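Long-range contact in peptidase (PDB 5NYW), which is an ancestral proteasome beta-subunit homologue of the Ntn-hydrolase superfamily, probably a self-assembling peptidase whose biological role is not established: residues L[4-15]-L[164-175]. Sequence-based numbering, arbitrary orientation.
Unlike the reference sequence in segment 4-15: Ala13 (reference Val).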
ATOM      1  N   VAL L   4     -22.821 -26.210 -27.369  1.00 68.50           N
ATOM      2  CA  VAL L   4     -23.439 -25.135 -28.135  1.00 64.50           C
ATOM      3  C   VAL L   4     -24.864 -24.919 -27.633  1.00 49.17           C
ATOM      4  O   VAL L   4     -25.550 -25.860 -27.235  1.00 43.67           O
ATOM      5  CB  VAL L   4     -23.423 -25.414 -29.685  1.00 51.09           C
ATOM      6  CG1 VAL L   4     -24.108 -26.739 -30.046  1.00 39.04           C
ATOM      7  CG2 VAL L   4     -24.046 -24.245 -30.470  1.00 51.37           C
ATOM      8  N   ALA L   5     -25.291 -23.664 -27.627  1.00 46.47           N
ATOM      9  CA  ALA L   5     -26.657 -23.340 -27.266  1.00 54.75           C
ATOM     10  C   ALA L   5     -27.179 -22.307 -28.239  1.00 53.75           C
ATOM     11  O   ALA L   5     -26.470 -21.381 -28.600  1.00 64.38           O
ATOM     12  CB  ALA L   5     -26.729 -22.834 -25.836  1.00 61.05           C
ATOM     13  N   MET L   6     -28.428 -22.468 -28.647  1.00 57.63           N
ATOM     14  CA  MET L   6     -29.042 -21.597 -29.629  1.00 55.97           C
ATOM     15  C   MET L   6     -30.342 -21.002 -29.096  1.00 67.80           C
ATOM     16  O   MET L   6     -31.181 -21.725 -28.553  1.00 80.18           O
ATOM     17  CB  MET L   6     -29.324 -22.367 -30.923  1.00 57.63           C
ATOM     18  CG  MET L   6     -28.110 -23.007 -31.554  1.00 62.77           C
ATOM     19  SD  MET L   6     -28.537 -24.277 -32.762  1.00 65.69           S
ATOM     20  CE  MET L   6     -26.938 -24.659 -33.472  1.00 46.95           C
ATOM     21  N   ARG L   7     -30.488 -19.685 -29.216  1.00 62.59           N
ATOM     22  CA  ARG L   7     -31.737 -19.015 -28.860  1.00 61.74           C
ATOM     23  C   ARG L   7     -32.484 -18.531 -30.095  1.00 64.06           C
ATOM     24  O   ARG L   7     -32.044 -17.597 -30.763  1.00 68.13           O
ATOM     25  CB  ARG L   7     -31.477 -17.837 -27.924  1.00 58.98           C
ATOM     26  CG  ARG L   7     -32.712 -17.022 -27.570  1.00 46.45           C
ATOM     27  CD  ARG L   7     -32.312 -15.807 -26.750  1.00 48.58           C
ATOM     28  NE  ARG L   7     -33.413 -14.864 -26.537  1.00 60.86           N
ATOM     29  CZ  ARG L   7     -33.640 -13.784 -27.282  1.00 65.11           C
ATOM     30  NH1 ARG L   7     -34.661 -12.998 -26.995  1.00 59.18           N
ATOM     31  NH2 ARG L   7     -32.841 -13.483 -28.303  1.00 63.72           N
ATOM     32  N   LEU L   8     -33.638 -19.138 -30.355  1.00 62.50           N
ATOM     33  CA  LEU L   8     -34.444 -18.844 -31.534  1.00 60.02           C
ATOM     34  C   LEU L   8     -35.771 -18.261 -31.101  1.00 58.35           C
ATOM     35  O   LEU L   8     -36.050 -18.203 -29.908  1.00 64.08           O
ATOM     36  CB  LEU L   8     -34.677 -20.101 -32.359  1.00 59.98           C
ATOM     37  CG  LEU L   8     -33.438 -20.975 -32.496  1.00 70.05           C
ATOM     38  CD1 LEU L   8     -33.865 -22.416 -32.602  1.00 70.80           C
ATOM     39  CD2 LEU L   8     -32.614 -20.535 -33.697  1.00 59.98           C
ATOM     40  N   SER L   9     -36.573 -17.811 -32.062  1.00 55.12           N
ATOM     41  CA  SER L   9     -37.869 -17.218 -31.746  1.00 64.58           C
ATOM     42  C   SER L   9     -38.823 -18.207 -31.071  1.00 61.71           C
ATOM     43  O   SER L   9     -39.627 -17.818 -30.217  1.00 63.96           O
ATOM     44  CB  SER L   9     -38.510 -16.631 -33.006  1.00 61.74           C
ATOM     45  OG  SER L   9     -38.627 -17.603 -34.023  1.00 65.65           O
ATOM     46  N   SER L  10     -38.742 -19.475 -31.468  1.00 53.69           N
ATOM     47  CA  SER L  10     -39.665 -20.502 -30.979  1.00 58.23           C
ATOM     48  C   SER L  10     -39.151 -21.340 -29.798  1.00 60.58           C
ATOM     49  O   SER L  10     -39.894 -22.153 -29.251  1.00 64.36           O
ATOM     50  CB  SER L  10     -40.057 -21.429 -32.139  1.00 58.38           C
ATOM     51  OG  SER L  10     -38.923 -21.852 -32.873  1.00 63.38           O
ATOM     52  N   GLY L  11     -37.890 -21.161 -29.415  1.00 64.10           N
ATOM     53  CA  GLY L  11     -37.305 -21.927 -28.322  1.00 71.55           C
ATOM     54  C   GLY L  11     -35.780 -21.967 -28.280  1.00 66.92           C
ATOM     55  O   GLY L  11     -35.099 -21.245 -29.013  1.00 58.12           O
ATOM     56  N   LEU L  12     -35.246 -22.855 -27.449  1.00 63.30           N
ATOM     57  CA  LEU L  12     -33.805 -23.016 -27.307  1.00 55.96           C
ATOM     58  C   LEU L  12     -33.357 -24.424 -27.687  1.00 59.32           C
ATOM     59  O   LEU L  12     -34.084 -25.397 -27.469  1.00 54.81           O
ATOM     60  CB  LEU L  12     -33.370 -22.712 -25.873  1.00 54.33           C
ATOM     61  CG  LEU L  12     -33.361 -21.289 -25.331  1.00 51.84           C
ATOM     62  CD1 LEU L  12     -33.983 -21.275 -23.985  1.00 59.31           C
ATOM     63  CD2 LEU L  12     -31.916 -20.887 -25.192  1.00 48.97           C
ATOM     64  N   ALA L  13     -32.167 -24.520 -28.275  1.00 56.08           N
ATOM     65  CA  ALA L  13     -31.550 -25.811 -28.565  1.00 49.69           C
ATOM     66  C   ALA L  13     -30.183 -25.902 -27.884  1.00 50.09           C
ATOM     67  O   ALA L  13     -29.391 -24.959 -27.931  1.00 67.25           O
ATOM     68  CB  ALA L  13     -31.422 -26.031 -30.096  1.00 47.48           C
ATOM     69  N   PHE L  14     -29.901 -27.036 -27.254  1.00 51.75           N
ATOM     70  CA  PHE L  14     -28.616 -27.238 -26.581  1.00 52.83           C
ATOM     71  C   PHE L  14     -27.902 -28.498 -27.052  1.00 49.79           C
ATOM     72  O   PHE L  14     -28.543 -29.535 -27.266  1.00 60.25           O
ATOM     73  CB  PHE L  14     -28.802 -27.326 -25.065  1.00 51.74           C
ATOM     74  CG  PHE L  14     -29.530 -26.166 -24.471  1.00 45.46           C
ATOM     75  CD1 PHE L  14     -28.840 -25.046 -24.050  1.00 51.66           C
ATOM     76  CD2 PHE L  14     -30.899 -26.188 -24.330  1.00 50.73           C
ATOM     77  CE1 PHE L  14     -29.502 -23.963 -23.498  1.00 58.99           C
ATOM     78  CE2 PHE L  14     -31.567 -25.104 -23.768  1.00 51.60           C
ATOM     79  CZ  PHE L  14     -30.870 -23.996 -23.357  1.00 54.20           C
ATOM     80  N   ALA L  15     -26.578 -28.431 -27.186  1.00 43.88           N
ATOM     81  CA  ALA L  15     -25.804 -29.651 -27.456  1.00 42.36           C
ATOM     82  C   ALA L  15     -24.432 -29.664 -26.773  1.00 52.99           C
ATOM     83  O   ALA L  15     -23.658 -28.710 -26.875  1.00 59.30           O
ATOM     84  CB  ALA L  15     -25.643 -29.835 -28.928  1.00 43.32           C
ATOM     85  N   TYR L 164     -32.060 -16.418 -36.269  1.00 55.53           N
ATOM     86  CA  TYR L 164     -33.017 -16.343 -35.154  1.00 60.74           C
ATOM     87  C   TYR L 164     -34.350 -17.035 -35.464  1.00 66.07           C
ATOM     88  O   TYR L 164     -35.032 -17.534 -34.564  1.00 71.23           O
ATOM     89  CB  TYR L 164     -33.253 -14.873 -34.779  1.00 64.84           C
ATOM     90  CG  TYR L 164     -34.148 -14.621 -33.581  1.00 63.97           C
ATOM     91  CD1 TYR L 164     -33.714 -14.913 -32.293  1.00 59.94           C
ATOM     92  CD2 TYR L 164     -35.427 -14.062 -33.735  1.00 60.66           C
ATOM     93  CE1 TYR L 164     -34.524 -14.665 -31.187  1.00 59.03           C
ATOM     94  CE2 TYR L 164     -36.247 -13.824 -32.634  1.00 51.54           C
ATOM     95  CZ  TYR L 164     -35.788 -14.125 -31.362  1.00 55.33           C
ATOM     96  OH  TYR L 164     -36.583 -13.884 -30.257  1.00 61.42           O
ATOM     97  N   ASP L 165     -34.708 -17.081 -36.744  1.00 81.04           N
ATOM     98  CA  ASP L 165     -36.010 -17.610 -37.153  1.00 80.25           C
ATOM     99  C   ASP L 165     -35.994 -19.076 -37.582  1.00 68.34           C
ATOM    100  O   ASP L 165     -37.027 -19.608 -37.966  1.00 82.87           O
ATOM    101  CB  ASP L 165     -36.567 -16.759 -38.294  1.00 82.63           C
ATOM    102  CG  ASP L 165     -36.992 -15.382 -37.834  1.00 95.61           C
ATOM    103  OD1 ASP L 165     -37.711 -15.283 -36.815  1.00 96.60           O
ATOM    104  OD2 ASP L 165     -36.589 -14.396 -38.485  1.00105.69           O
ATOM    105  N   THR L 166     -34.841 -19.730 -37.494  1.00 62.98           N
ATOM    106  CA  THR L 166     -34.747 -21.153 -37.788  1.00 59.00           C
ATOM    107  C   THR L 166     -35.634 -21.913 -36.818  1.00 61.78           C
ATOM    108  O   THR L 166     -35.528 -21.733 -35.611  1.00 72.97           O
ATOM    109  CB  THR L 166     -33.279 -21.688 -37.656  1.00 57.52           C
ATOM    110  OG1 THR L 166     -32.414 -21.007 -38.571  1.00 56.41           O
ATOM    111  CG2 THR L 166     -33.196 -23.191 -37.924  1.00 48.77           C
ATOM    112  N   PRO L 167     -36.511 -22.771 -37.338  1.00 60.92           N
ATOM    113  CA  PRO L 167     -37.352 -23.616 -36.481  1.00 58.31           C
ATOM    114  C   PRO L 167     -36.509 -24.564 -35.617  1.00 56.55           C
ATOM    115  O   PRO L 167     -35.392 -24.901 -36.018  1.00 59.19           O
ATOM    116  CB  PRO L 167     -38.216 -24.394 -37.482  1.00 56.28           C
ATOM    117  CG  PRO L 167     -37.584 -24.189 -38.812  1.00 62.41           C
ATOM    118  CD  PRO L 167     -36.876 -22.877 -38.757  1.00 64.94           C
ATOM    119  N   LEU L 168     -37.020 -24.951 -34.448  1.00 56.76           N
ATOM    120  CA  LEU L 168     -36.264 -25.771 -33.501  1.00 60.10           C
ATOM    121  C   LEU L 168     -35.663 -27.058 -34.061  1.00 71.13           C
ATOM    122  O   LEU L 168     -34.511 -27.367 -33.759  1.00 78.34           O
ATOM    123  CB  LEU L 168     -37.115 -26.130 -32.282  1.00 60.88           C
ATOM    124  CG  LEU L 168     -37.038 -25.198 -31.072  1.00 77.36           C
ATOM    125  CD1 LEU L 168     -36.962 -23.751 -31.489  1.00 87.67           C
ATOM    126  CD2 LEU L 168     -38.207 -25.434 -30.131  1.00 83.54           C
ATOM    127  N   ASP L 169     -36.415 -27.822 -34.848  1.00 73.48           N
ATOM    128  CA  ASP L 169     -35.875 -29.094 -35.335  1.00 72.15           C
ATOM    129  C   ASP L 169     -34.670 -28.877 -36.239  1.00 68.52           C
ATOM    130  O   ASP L 169     -33.705 -29.641 -36.184  1.00 71.18           O
ATOM    131  CB  ASP L 169     -36.937 -29.906 -36.055  1.00 74.31           C
ATOM    132  CG  ASP L 169     -37.881 -30.583 -35.098  1.00 92.53           C
ATOM    133  OD1 ASP L 169     -37.762 -30.334 -33.878  1.00 93.20           O
ATOM    134  OD2 ASP L 169     -38.728 -31.375 -35.561  1.00104.95           O
ATOM    135  N   GLN L 170     -34.706 -27.813 -37.032  1.00 56.21           N
ATOM    136  CA  GLN L 170     -33.584 -27.504 -37.894  1.00 65.10           C
ATOM    137  C   GLN L 170     -32.395 -27.004 -37.073  1.00 70.15           C
ATOM    138  O   GLN L 170     -31.243 -27.219 -37.456  1.00 72.27           O
ATOM    139  CB  GLN L 170     -33.970 -26.461 -38.940  1.00 69.33           C
ATOM    140  CG  GLN L 170     -34.967 -26.922 -39.976  1.00 63.42           C
ATOM    141  CD  GLN L 170     -35.084 -25.915 -41.105  1.00 87.16           C
ATOM    142  OE1 GLN L 170     -34.573 -24.799 -41.010  1.00 90.61           O
ATOM    143  NE2 GLN L 170     -35.740 -26.311 -42.189  1.00102.26           N
ATOM    144  N   ALA L 171     -32.667 -26.313 -35.968  1.00 67.69           N
ATOM    145  CA  ALA L 171     -31.595 -25.869 -35.075  1.00 59.49           C
ATOM    146  C   ALA L 171     -30.877 -27.043 -34.428  1.00 49.09           C
ATOM    147  O   ALA L 171     -29.651 -27.087 -34.352  1.00 50.02           O
ATOM    148  CB  ALA L 171     -32.137 -24.961 -34.022  1.00 62.01           C
ATOM    149  N   MET L 172     -31.646 -28.014 -33.969  1.00 50.03           N
ATOM    150  CA  MET L 172     -31.034 -29.184 -33.386  1.00 50.46           C
ATOM    151  C   MET L 172     -30.253 -29.944 -34.460  1.00 56.61           C
ATOM    152  O   MET L 172     -29.137 -30.403 -34.201  1.00 60.97           O
ATOM    153  CB  MET L 172     -32.084 -30.090 -32.747  1.00 48.52           C
ATOM    154  CG  MET L 172     -31.472 -31.365 -32.161  1.00 52.40           C
ATOM    155  SD  MET L 172     -30.115 -31.039 -30.993  1.00 63.15           S
ATOM    156  CE  MET L 172     -31.012 -30.372 -29.602  1.00 55.33           C
ATOM    157  N   GLN L 173     -30.809 -30.023 -35.670  1.00 50.94           N
ATOM    158  CA  GLN L 173     -30.089 -30.646 -36.796  1.00 57.79           C
ATOM    159  C   GLN L 173     -28.763 -29.961 -37.069  1.00 58.12           C
ATOM    160  O   GLN L 173     -27.736 -30.617 -37.246  1.00 61.80           O
ATOM    161  CB  GLN L 173     -30.913 -30.617 -38.086  1.00 48.23           C
ATOM    162  CG  GLN L 173     -32.003 -31.655 -38.151  1.00 51.75           C
ATOM    163  CD  GLN L 173     -32.834 -31.552 -39.416  1.00 54.03           C
ATOM    164  OE1 GLN L 173     -33.100 -30.462 -39.917  1.00 65.28           O
ATOM    165  NE2 GLN L 173     -33.210 -32.702 -39.961  1.00 49.73           N
ATOM    166  N   CYS L 174     -28.787 -28.637 -37.057  1.00 56.41           N
ATOM    167  CA  CYS L 174     -27.586 -27.851 -37.252  1.00 53.98           C
ATOM    168  C   CYS L 174     -26.552 -28.152 -36.156  1.00 54.45           C
ATOM    169  O   CYS L 174     -25.382 -28.369 -36.458  1.00 54.34           O
ATOM    170  CB  CYS L 174     -27.948 -26.370 -37.282  1.00 62.46           C
ATOM    171  SG  CYS L 174     -26.555 -25.258 -37.386  1.00 61.12           S
ATOM    172  N   ALA L 175     -26.994 -28.210 -34.897  1.00 52.62           N
ATOM    173  CA  ALA L 175     -26.108 -28.549 -33.780  1.00 41.80           C
ATOM    174  C   ALA L 175     -25.465 -29.934 -33.962  1.00 50.98           C
ATOM    175  O   ALA L 175     -24.271 -30.087 -33.706  1.00 51.81           O
ATOM    176  CB  ALA L 175     -26.865 -28.490 -32.442  1.00 38.78           C
TER
HETATM  177  O   HOH W   1     -36.427 -15.695 -28.471  1.00 54.99           O
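One face of the Tyr164 ring is packed against the turn between the two strands: Ser9 N sits 3.7 Å above its plane, over the centre, with Ser9 CA and the carbonyl carbon of Leu8 on that face too. Arg7 O meets the ring obliquely. The Arg7 guanidinium, its plane 40° from that of the ring, brings NH2 to 3.5 Å from Tyr164 CE1, while its NE hydrogen-bonds Leu125 O. A water lies over one guanidinium face, toward the rim; it donates to Leu8 O and also hydrogen-bonds Tyr164 OH. With CG anti to the backbone N (chi1 -176°), the Tyr164 ring swings beside the Arg7-Ser9 backbone. Ser9 N donates to the backbone carbonyl Tyr164 O (3.0 Å, N-H...O 154°). Strands 4-7 and 11-15 form an antiparallel hairpin, part of one of the two sheets that helices flank in the alpha-beta-beta-alpha sandwich of Ntn hydrolases. Helix 168-175, with Pro167 at its N-cap, lies along strand 11-15, running nearly parallel to it. Leu8 CD1 fits between Thr166 O, Leu168 CD1 and Ala171 CB, the last at 3.4 Å. The extended Met6 side chain lays SD against Ala171 CB and CE against Ala175 CB and Cys174 SG. Alanines meet where the layers lie close: Ala13 CB (Val in the reference) faces Ala171 CB at 4.1 Å, and Ala15 CB faces Ala175 CB at 4.0 Å. Met172, bent beyond CG, turns CE to within 3.5 Å of Phe14 O and also packs on Val195 and Ile197 of the adjoining strand, and Leu241 of a neighbouring subunit packs on it as well.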